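CBS domain-containing protein CBSX2, chloroplastic (Arabidopsis thaliana, PDB 3SL7) is a chloroplast CBS-pair protein that probably acts as a redox regulator, modulating plant development through the thioredoxin system. Local coordinates at residues A[128-132]-A[144-148]. Residues are numbered along the deposited sequence; the frame is centred on the assembly and turned at random.
Sequences KFRRL and ILTRG. With ACT (acetate ion), chain C.
Leu132 and Leu145 form the tight end of this contact, an antiparallel hydrogen-bonded pair. Leu145 N donates to Leu132 O at 2.8 Å, almost straight at 176°, and Leu132 N returns a 2.9 Å bond to Leu145 O. Their side chains leave the same face of the sheet, with the CB atoms 4.3 Å apart, and pack on helix 117-124, Leu132 against Leu123 and Leu124, Leu145 against Ala120. Ile144 also belongs to the compact region: with CG1 anti to the backbone N (chi1 -167°), its CD1 lies 3.7 Å from Arg131 CB and also touches the Phe129 ring at CE2, Phe129 and Ile144 crossing at about a right angle. The pairing joins strands 131-135 and 141-146, the beta hairpin of the second CBS domain, just where the latter strand passes into helix 147-159; Thr146 is the N-cap there, its OG1 accepting from Asn149 N. At the looser side a water bridges the two backbones, donating to Arg130 O at 2.6 Å and accepting from Arg147 N. On this solvent side the exposed, poorly ordered Arg130 lies alongside Arg147, NE to NE 4.6 Å, like charges with guanidinium planes nearly perpendicular, while Arg147 makes a cation-pi contact with Trp82 of the second subunit. On the face shared with Thr146, Arg131 stretches out from CG to NE and meets an acetate, probably from the crystallisation liquor, through weak bonds from NE, the one to OXT being short at 2.6 Å but bent. NH2 is bonded to Thr38 OG1, and NH1 sits 3.6 Å above one face of the Phe129 ring, toward its rim. With alanine at Arg131, Thr38 OG1 would probably lose its NH2 donor, the acetate its NE, and the ring face its guanidinium cover.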
loop_
_atom_site.group_PDB
_atom_site.type_symbol
_atom_site.label_atom_id
_atom_site.label_comp_id
_atom_site.label_asym_id
_atom_site.label_seq_id
_atom_site.Cartn_x
_atom_site.Cartn_y
_atom_site.Cartn_z
ATOM N N LYS A 128 2.418 -9.962 11.255
ATOM C CA LYS A 128 1.691 -10.112 9.990
ATOM C C LYS A 128 1.189 -8.755 9.511
ATOM O O LYS A 128 1.072 -8.506 8.311
ATOM C CB LYS A 128 0.531 -11.113 10.102
ATOM C CG LYS A 128 0.039 -11.604 8.744
ATOM C CD LYS A 128 -1.077 -12.636 8.857
ATOM C CE LYS A 128 -2.420 -11.975 9.088
ATOM N NZ LYS A 128 -3.536 -12.910 8.784
ATOM N N PHE A 129 0.931 -7.863 10.463
ATOM C CA PHE A 129 0.502 -6.511 10.145
ATOM C C PHE A 129 1.566 -5.728 9.366
ATOM O O PHE A 129 1.236 -4.795 8.638
ATOM C CB PHE A 129 0.113 -5.785 11.428
ATOM C CG PHE A 129 -0.696 -4.550 11.200
ATOM C CD1 PHE A 129 -1.868 -4.604 10.455
ATOM C CD2 PHE A 129 -0.306 -3.344 11.749
ATOM C CE1 PHE A 129 -2.624 -3.467 10.245
ATOM C CE2 PHE A 129 -1.055 -2.195 11.547
ATOM C CZ PHE A 129 -2.219 -2.255 10.790
ATOM N N ARG A 130 2.835 -6.110 9.515
ATOM C CA ARG A 130 3.930 -5.466 8.778
ATOM C C ARG A 130 4.025 -3.951 8.997
ATOM O O ARG A 130 4.577 -3.220 8.174
ATOM C CB ARG A 130 3.800 -5.750 7.288
ATOM C CG ARG A 130 3.894 -7.226 6.922
ATOM C CD ARG A 130 5.332 -7.725 6.955
ATOM N NE ARG A 130 5.933 -7.719 5.625
ATOM C CZ ARG A 130 5.879 -8.746 4.783
ATOM N NH1 ARG A 130 5.255 -9.861 5.137
ATOM N NH2 ARG A 130 6.451 -8.662 3.589
ATOM N N ARG A 131 3.447 -3.480 10.089
ATOM C CA ARG A 131 3.663 -2.119 10.568
ATOM C C ARG A 131 3.729 -2.229 12.076
ATOM O O ARG A 131 3.230 -3.197 12.640
ATOM C CB ARG A 131 2.497 -1.211 10.189
ATOM C CG ARG A 131 2.044 -1.329 8.757
ATOM C CD ARG A 131 0.646 -0.756 8.618
ATOM N NE ARG A 131 0.179 -0.756 7.236
ATOM C CZ ARG A 131 -0.444 -1.776 6.652
ATOM N NH1 ARG A 131 -0.668 -2.898 7.320
ATOM N NH2 ARG A 131 -0.839 -1.674 5.392
ATOM N N LEU A 132 4.335 -1.241 12.726
ATOM C CA LEU A 132 4.392 -1.202 14.173
ATOM C C LEU A 132 3.766 0.090 14.635
ATOM O O LEU A 132 4.290 1.158 14.357
ATOM C CB LEU A 132 5.835 -1.279 14.667
ATOM C CG LEU A 132 6.552 -2.577 14.314
ATOM C CD1 LEU A 132 8.060 -2.438 14.547
ATOM C CD2 LEU A 132 5.981 -3.722 15.134
ATOM N N ILE A 144 3.016 5.483 13.476
ATOM C CA ILE A 144 3.177 4.125 13.030
ATOM C C ILE A 144 4.483 4.028 12.258
ATOM O O ILE A 144 4.878 4.970 11.572
ATOM C CB ILE A 144 1.930 3.651 12.194
ATOM C CG1 ILE A 144 1.941 2.143 12.002
ATOM C CG2 ILE A 144 1.850 4.350 10.840
ATOM C CD1 ILE A 144 0.564 1.588 11.645
ATOM N N LEU A 145 5.178 2.908 12.417
ATOM C CA LEU A 145 6.360 2.632 11.606
ATOM C C LEU A 145 6.006 1.632 10.515
ATOM O O LEU A 145 5.565 0.514 10.796
ATOM C CB LEU A 145 7.502 2.072 12.456
ATOM C CG LEU A 145 8.830 1.932 11.700
ATOM C CD1 LEU A 145 9.424 3.320 11.395
ATOM C CD2 LEU A 145 9.824 1.084 12.494
ATOM N N THR A 146 6.221 2.036 9.272
ATOM C CA THR A 146 5.912 1.194 8.132
ATOM C C THR A 146 7.215 0.800 7.471
ATOM O O THR A 146 8.236 1.419 7.720
ATOM C CB THR A 146 5.083 1.963 7.097
ATOM O OG1 THR A 146 5.899 2.976 6.497
ATOM C CG2 THR A 146 3.869 2.629 7.760
ATOM N N ARG A 147 7.178 -0.209 6.606
ATOM C CA ARG A 147 8.370 -0.591 5.865
ATOM C C ARG A 147 8.857 0.589 5.035
ATOM O O ARG A 147 10.061 0.823 4.919
ATOM C CB ARG A 147 8.098 -1.806 4.983
ATOM C CG ARG A 147 8.018 -3.114 5.754
ATOM C CD ARG A 147 7.636 -4.273 4.840
ATOM N NE ARG A 147 8.539 -4.402 3.697
ATOM C CZ ARG A 147 9.761 -4.924 3.765
ATOM N NH1 ARG A 147 10.239 -5.354 4.929
ATOM N NH2 ARG A 147 10.512 -5.010 2.671
ATOM N N GLY A 148 7.913 1.337 4.474
ATOM C CA GLY A 148 8.233 2.539 3.727
ATOM C C GLY A 148 8.990 3.576 4.549
ATOM O O GLY A 148 9.896 4.228 4.043
HETATM C C ACT C . 0.360 2.517 6.290
HETATM O O ACT C . 0.831 1.888 5.321
HETATM O OXT ACT C . -0.244 1.821 7.131
HETATM C CH3 ACT C . 0.520 4.006 6.441
HETATM O O HOH W 1 4.520 -1.521 6.176
#